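Local coordinates for aminotransferase (Paracoccus denitrificans, PDB 4GRX), which probably transfers amino groups between amines or amino acids and carbonyl compounds, using pyridoxal phosphate, as a class III omega-aminotransferase, at residues Arg22-Tyr26 and Ser27-Phe31; Val411-Arg414 and Ile415-Cys419. One frame throughout, in Å; residues are numbered along the deposited sequence.

Contact 1 of 2, residues Arg22-Tyr26 and Ser27-Phe31; sequences RAETY and SLYGF. With DAV (delta-amino valeric acid), chain F.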
ATOM      1  N   ARG A  22      20.312 -18.041   3.788  1.00 31.48           N
ATOM      2  CA  ARG A  22      19.870 -16.754   4.322  1.00 31.58           C
ATOM      3  C   ARG A  22      18.421 -16.405   3.961  1.00 30.47           C
ATOM      4  O   ARG A  22      17.653 -15.958   4.823  1.00 30.37           O
ATOM      5  CB  ARG A  22      20.836 -15.633   3.915  1.00 32.16           C
ATOM      6  CG  ARG A  22      22.171 -15.721   4.646  1.00 34.26           C
ATOM      7  CD  ARG A  22      23.316 -15.119   3.860  1.00 35.10           C
ATOM      8  NE  ARG A  22      23.284 -13.663   3.870  1.00 35.46           N
ATOM      9  CZ  ARG A  22      23.914 -12.895   2.977  1.00 36.20           C
ATOM     10  NH1 ARG A  22      24.625 -13.452   1.986  1.00 36.88           N
ATOM     11  NH2 ARG A  22      23.824 -11.569   3.066  1.00 35.83           N
ATOM     12  N   ALA A  23      18.042 -16.643   2.708  1.00 29.72           N
ATOM     13  CA  ALA A  23      16.686 -16.358   2.258  1.00 28.70           C
ATOM     14  C   ALA A  23      15.653 -17.173   3.026  1.00 29.27           C
ATOM     15  O   ALA A  23      14.679 -16.616   3.496  1.00 28.94           O
ATOM     16  CB  ALA A  23      16.557 -16.559   0.758  1.00 27.66           C
ATOM     17  N   GLU A  24      15.891 -18.474   3.192  1.00 30.90           N
ATOM     18  CA  GLU A  24      14.953 -19.371   3.887  1.00 31.82           C
ATOM     19  C   GLU A  24      14.793 -19.026   5.362  1.00 31.69           C
ATOM     20  O   GLU A  24      13.704 -19.153   5.919  1.00 31.90           O
ATOM     21  CB  GLU A  24      15.389 -20.836   3.751  1.00 34.39           C
ATOM     22  CG  GLU A  24      14.237 -21.835   3.732  1.00 36.78           C
ATOM     23  CD  GLU A  24      14.519 -23.094   2.882  1.00 39.57           C
ATOM     24  OE1 GLU A  24      14.605 -23.004   1.613  1.00 39.78           O
ATOM     25  OE2 GLU A  24      14.621 -24.194   3.489  1.00 41.22           O
ATOM     26  N   THR A  25      15.882 -18.576   5.969  1.00 31.40           N
ATOM     27  CA  THR A  25      15.951 -18.307   7.385  1.00 31.98           C
ATOM     28  C   THR A  25      15.118 -17.110   7.835  1.00 31.75           C
ATOM     29  O   THR A  25      14.566 -17.126   8.934  1.00 32.68           O
ATOM     30  CB  THR A  25      17.421 -18.095   7.809  1.00 32.90           C
ATOM     31  OG1 THR A  25      18.173 -19.274   7.505  1.00 33.81           O
ATOM     32  CG2 THR A  25      17.546 -17.813   9.290  1.00 33.48           C
ATOM     33  N   TYR A  26      15.018 -16.077   6.995  1.00 30.81           N
ATOM     34  CA  TYR A  26      14.467 -14.792   7.439  1.00 30.28           C
ATOM     35  C   TYR A  26      13.202 -14.363   6.701  1.00 29.64           C
ATOM     36  O   TYR A  26      12.459 -13.494   7.178  1.00 29.52           O
ATOM     37  CB  TYR A  26      15.527 -13.686   7.358  1.00 29.85           C
ATOM     38  CG  TYR A  26      16.763 -13.944   8.195  1.00 30.69           C
ATOM     39  CD1 TYR A  26      17.954 -14.376   7.607  1.00 30.83           C
ATOM     40  CD2 TYR A  26      16.739 -13.768   9.578  1.00 31.51           C
ATOM     41  CE1 TYR A  26      19.085 -14.619   8.376  1.00 32.05           C
ATOM     42  CE2 TYR A  26      17.865 -14.004  10.350  1.00 32.71           C
ATOM     43  CZ  TYR A  26      19.030 -14.428   9.748  1.00 32.95           C
ATOM     44  OH  TYR A  26      20.136 -14.662  10.521  1.00 34.46           O
ATOM     45  N   SER A  27      12.952 -14.983   5.551  1.00 28.93           N
ATOM     46  CA  SER A  27      11.821 -14.597   4.714  1.00 28.06           C
ATOM     47  C   SER A  27      10.534 -15.322   5.056  1.00 27.82           C
ATOM     48  O   SER A  27      10.534 -16.492   5.388  1.00 28.32           O
ATOM     49  CB  SER A  27      12.152 -14.795   3.227  1.00 27.70           C
ATOM     50  OG  SER A  27      13.204 -13.919   2.829  1.00 28.41           O
ATOM     51  N   LEU A  28       9.433 -14.592   4.993  1.00 27.50           N
ATOM     52  CA  LEU A  28       8.141 -15.212   4.887  1.00 27.62           C
ATOM     53  C   LEU A  28       7.733 -14.945   3.462  1.00 26.76           C
ATOM     54  O   LEU A  28       7.472 -13.797   3.095  1.00 26.67           O
ATOM     55  CB  LEU A  28       7.164 -14.563   5.847  1.00 28.23           C
ATOM     56  CG  LEU A  28       5.946 -15.426   6.142  1.00 29.11           C
ATOM     57  CD1 LEU A  28       5.459 -15.080   7.528  1.00 30.36           C
ATOM     58  CD2 LEU A  28       4.828 -15.217   5.129  1.00 28.58           C
ATOM     59  N   TYR A  29       7.700 -15.992   2.646  1.00 26.52           N
ATOM     60  CA  TYR A  29       7.496 -15.824   1.199  1.00 25.46           C
ATOM     61  C   TYR A  29       6.028 -15.601   0.861  1.00 25.43           C
ATOM     62  O   TYR A  29       5.145 -16.242   1.434  1.00 26.33           O
ATOM     63  CB  TYR A  29       7.974 -17.051   0.435  1.00 25.19           C
ATOM     64  CG  TYR A  29       9.426 -17.396   0.585  1.00 25.06           C
ATOM     65  CD1 TYR A  29      10.341 -17.065  -0.406  1.00 24.69           C
ATOM     66  CD2 TYR A  29       9.886 -18.084   1.703  1.00 25.81           C
ATOM     67  CE1 TYR A  29      11.683 -17.401  -0.281  1.00 25.11           C
ATOM     68  CE2 TYR A  29      11.227 -18.419   1.838  1.00 26.27           C
ATOM     69  CZ  TYR A  29      12.117 -18.081   0.839  1.00 25.84           C
ATOM     70  OH  TYR A  29      13.442 -18.416   0.967  1.00 26.59           O
ATOM     71  N   GLY A  30       5.775 -14.691  -0.072  1.00 24.60           N
ATOM     72  CA  GLY A  30       4.438 -14.480  -0.582  1.00 23.94           C
ATOM     73  C   GLY A  30       4.320 -15.008  -1.993  1.00 23.50           C
ATOM     74  O   GLY A  30       5.219 -14.790  -2.825  1.00 23.16           O
ATOM     75  N   PHE A  31       3.201 -15.689  -2.260  1.00 23.63           N
ATOM     76  CA  PHE A  31       2.895 -16.243  -3.582  0.88 23.37           C
ATOM     77  C   PHE A  31       4.089 -17.032  -4.071  1.00 23.71           C
ATOM     78  O   PHE A  31       4.585 -16.808  -5.167  1.00 23.28           O
ATOM     79  CB  PHE A  31       2.581 -15.141  -4.588  0.88 22.49           C
ATOM     80  CG  PHE A  31       1.203 -14.554  -4.455  1.00 22.39           C
ATOM     81  CD1 PHE A  31       0.071 -15.332  -4.668  1.00 22.87           C
ATOM     82  CD2 PHE A  31       1.038 -13.198  -4.156  1.00 21.78           C
ATOM     83  CE1 PHE A  31      -1.192 -14.768  -4.565  1.00 22.92           C
ATOM     84  CE2 PHE A  31      -0.228 -12.633  -4.062  1.00 21.64           C
ATOM     85  CZ  PHE A  31      -1.338 -13.419  -4.268  1.00 22.28           C
TER
HETATM   86  OXT DAV F 502      -2.486 -15.184  -8.259  1.00 63.70           O
HETATM   87  O   DAV F 502      -0.639 -16.458  -8.098  1.00 59.45           O
HETATM   88  CB  DAV F 502      -0.428 -12.954  -8.192  1.00 45.92           C
HETATM   89  CG  DAV F 502      -0.021 -11.824  -9.131  1.00 42.60           C
HETATM   90  CD  DAV F 502       0.246 -10.572  -8.303  1.00 40.29           C
HETATM   91  N   DAV F 502      -0.067  -9.358  -9.066  1.00 34.70           N
HETATM   92  C   DAV F 502      -1.245 -15.390  -8.383  1.00 60.60           C
HETATM   93  C1  DAV F 502      -0.387 -14.257  -9.003  1.00 53.92           C

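Contact 2 of 2, residues Val411-Arg414 and Ile415-Cys419; sequences VSER and IANTC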
ATOM      1  N   VAL A 411       1.124 -29.568 -12.539  1.00 32.29           N
ATOM      2  CA  VAL A 411       1.570 -29.235 -13.889  1.00 32.37           C
ATOM      3  C   VAL A 411       2.105 -27.808 -14.016  1.00 31.53           C
ATOM      4  O   VAL A 411       3.133 -27.565 -14.673  1.00 31.55           O
ATOM      5  CB  VAL A 411       0.467 -29.534 -14.917  1.00 32.91           C
ATOM      6  CG1 VAL A 411       0.719 -28.794 -16.217  1.00 32.63           C
ATOM      7  CG2 VAL A 411       0.424 -31.032 -15.164  1.00 34.05           C
ATOM      8  N   SER A 412       1.396 -26.885 -13.377  1.00 30.85           N
ATOM      9  CA  SER A 412       1.817 -25.505 -13.220  1.00 30.09           C
ATOM     10  C   SER A 412       3.258 -25.357 -12.733  1.00 29.71           C
ATOM     11  O   SER A 412       4.048 -24.664 -13.373  1.00 29.17           O
ATOM     12  CB  SER A 412       0.892 -24.800 -12.232  1.00 30.04           C
ATOM     13  OG  SER A 412       1.222 -23.432 -12.165  1.00 29.79           O
ATOM     14  N   GLU A 413       3.590 -25.993 -11.603  1.00 29.87           N
ATOM     15  CA  GLU A 413       4.960 -25.941 -11.071  1.00 29.76           C
ATOM     16  C   GLU A 413       5.984 -26.564 -12.026  1.00 29.68           C
ATOM     17  O   GLU A 413       7.051 -26.004 -12.259  1.00 29.35           O
ATOM     18  CB  GLU A 413       5.066 -26.578  -9.680  1.00 30.37           C
ATOM     19  CG  GLU A 413       4.264 -25.876  -8.598  1.00 30.90           C
ATOM     20  CD  GLU A 413       4.404 -24.354  -8.618  1.00 30.85           C
ATOM     21  OE1 GLU A 413       5.555 -23.860  -8.551  1.00 31.04           O
ATOM     22  OE2 GLU A 413       3.359 -23.641  -8.676  1.00 30.94           O
ATOM     23  N   ARG A 414       5.651 -27.720 -12.582  1.00 30.09           N
ATOM     24  CA  ARG A 414       6.560 -28.408 -13.474  1.00 30.48           C
ATOM     25  C   ARG A 414       6.957 -27.500 -14.628  1.00 30.38           C
ATOM     26  O   ARG A 414       8.128 -27.469 -15.017  1.00 30.80           O
ATOM     27  CB  ARG A 414       5.932 -29.690 -14.000  1.00 31.01           C
ATOM     28  CG  ARG A 414       5.963 -30.846 -13.021  1.00 31.29           C
ATOM     29  CD  ARG A 414       5.250 -32.033 -13.630  1.00 32.05           C
ATOM     30  NE  ARG A 414       4.880 -32.992 -12.607  1.00 32.41           N
ATOM     31  CZ  ARG A 414       5.415 -34.199 -12.464  1.00 33.15           C
ATOM     32  NH1 ARG A 414       6.349 -34.636 -13.307  1.00 33.60           N
ATOM     33  NH2 ARG A 414       4.990 -34.978 -11.478  1.00 33.64           N
ATOM     34  N   ILE A 415       5.989 -26.751 -15.149  1.00 29.86           N
ATOM     35  CA  ILE A 415       6.240 -25.858 -16.264  1.00 30.12           C
ATOM     36  C   ILE A 415       7.114 -24.652 -15.870  1.00 30.01           C
ATOM     37  O   ILE A 415       8.129 -24.368 -16.542  1.00 30.56           O
ATOM     38  CB  ILE A 415       4.940 -25.446 -16.976  1.00 29.88           C
ATOM     39  CG1 ILE A 415       4.269 -26.688 -17.579  1.00 30.53           C
ATOM     40  CG2 ILE A 415       5.238 -24.435 -18.073  1.00 29.90           C
ATOM     41  CD1 ILE A 415       2.913 -26.438 -18.206  1.00 30.34           C
ATOM     42  N   ALA A 416       6.735 -23.974 -14.787  1.00 29.45           N
ATOM     43  CA  ALA A 416       7.542 -22.907 -14.184  1.00 29.44           C
ATOM     44  C   ALA A 416       8.977 -23.369 -13.940  1.00 30.34           C
ATOM     45  O   ALA A 416       9.917 -22.812 -14.529  1.00 31.22           O
ATOM     46  CB  ALA A 416       6.911 -22.430 -12.883  1.00 28.94           C
ATOM     47  N   ASN A 417       9.130 -24.405 -13.109  1.00 30.21           N
ATOM     48  CA  ASN A 417      10.431 -25.024 -12.824  1.00 30.83           C
ATOM     49  C   ASN A 417      11.280 -25.419 -14.068  1.00 31.42           C
ATOM     50  O   ASN A 417      12.443 -25.024 -14.196  1.00 31.51           O
ATOM     51  CB  ASN A 417      10.246 -26.206 -11.854  1.00 31.42           C
ATOM     52  CG  ASN A 417       9.693 -25.769 -10.496  1.00 30.94           C
ATOM     53  OD1 ASN A 417      10.027 -24.697 -10.000  1.00 30.63           O
ATOM     54  ND2 ASN A 417       8.848 -26.601  -9.892  1.00 30.90           N
ATOM     55  N   THR A 418      10.692 -26.170 -14.991  1.00 31.67           N
ATOM     56  CA  THR A 418      11.404 -26.557 -16.200  0.82 32.37           C
ATOM     57  C   THR A 418      11.832 -25.351 -17.027  1.00 32.56           C
ATOM     58  O   THR A 418      12.927 -25.326 -17.541  1.00 33.52           O
ATOM     59  CB  THR A 418      10.583 -27.536 -17.049  0.82 32.67           C
ATOM     60  OG1 THR A 418      10.277 -28.685 -16.255  1.00 32.71           O
ATOM     61  CG2 THR A 418      11.358 -27.982 -18.270  1.00 33.54           C
ATOM     62  N   CYS A 419      10.966 -24.349 -17.148  1.00 32.65           N
ATOM     63  CA  CYS A 419      11.302 -23.100 -17.860  1.00 32.36           C
ATOM     64  C   CYS A 419      12.504 -22.400 -17.238  1.00 31.84           C
ATOM     65  O   CYS A 419      13.461 -22.052 -17.934  1.00 32.29           O
ATOM     66  CB  CYS A 419      10.110 -22.144 -17.862  1.00 32.11           C
ATOM     67  SG  CYS A 419       8.980 -22.398 -19.248  1.00 33.30           S
TER

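Contact 1 of 2, residues Arg22-Tyr26 and Ser27-Phe31
A23 and S27 meet where helix 19-26 ends and the chain runs on as an extended loop. Two hydrogen bonds converge on the carbonyl oxygen of A23. The backbone N of S27 donates to A23 O over 3.1 Å with an N-H...O angle of 145°, a last helical i+4 bond made by the first residue to leave helical geometry. The hydroxyl of S27 adds a weak bond from OG to A23 O, also 3.1 Å; with OG beside its own backbone N (chi1 -65°), the side chain folds back along the helix end. Serine suits this place, being short enough to turn back on the last turn while still offering a donor.

Packing comes from Y29, whose ring reaches back to the same turn. Its OH lies 3.6 Å from A23 CB and 3.3 Å from E24 N, but the angle at E24 N is too poor for a hydrogen bond; the hydroxyl is instead bonded to T42 OG1. E24 CA sits at the ring edge, while S27 CB lies 4.0 Å above one face, offset toward the rim. A small alanine at 23 suits a position approached by the tyrosine hydroxyl.

Ligand contact falls to F31, whose ring offers one face to CB of delta-amino valeric acid, 4.0 Å above the plane and over its centre. The carboxylate reaches the ring where F31 CD1 is 3.7 Å from DAV O. F97 of the second subunit meets the F31 ring edge-to-face, and Y162 and Y177 touch it from the same chain. A helix C-terminal turn thus leads into a loop that delivers an aromatic wall to the ligand pocket, at the subunit interface of this class III aminotransferase.

Contact 2 of 2, residues Val411-Arg414 and Ile415-Cys419
V411-R414 and I415-T418 make a local, i to i+4 contact along helix 411-421, which touches helix 34-40 through E413 and N417, and helix 443-463 through R414 and T418. Backbone bonds join V411 to I415, S412 to A416 and E413 to N417, the last at 2.8 Å from N417 N to E413 O. R414 O takes two donors, T418 N at 2.9 Å and T418 OG1 at 2.8 Å, which arrive from opposite faces of the carbonyl plane. Threonine suits the place because its beta-hydroxyl is short enough to bond back one turn; with OG1 anti to its own carbonyl carbon (chi1 -58°) it meets R414 O. On the buried flank V411 and I415 lie side by side, CG1 to CD1 3.8 Å apart. E413 and N417 share another flank: E413 CB is 3.8 Å from N417 ND2, while their polar ends turn elsewhere, E413 OE1 to a salt bridge with R427 and N417 ND2 to S36 OG. A leucine in place of N417 would probably leave the S36 hydroxyl without its amide partner. Such separation of flanks is consistent with an amphipathic alpha-helix whose polar flank is also tied into the fold.

Overall arrangement
Contact 1 precedes contact 2 in the chain by some 380 residues, and the two do not touch: their centres are 21 Å apart and their nearest atoms about 8 Å. Both touch helix 34-40. E24 and Y29 of contact 1 pack on it through H38, M34 and V37, whereas E413 and N417 of contact 2 reach S36 and R40. Only contact 1 touches the ligand: F31 meets delta-amino valeric acid directly, in a pocket it shares with Y162, Y177, L429 and K297, the lysine carrying the pyridoxal group. The E413 side chain of contact 2 is about 8 Å from a bound delta-amino valeric acid.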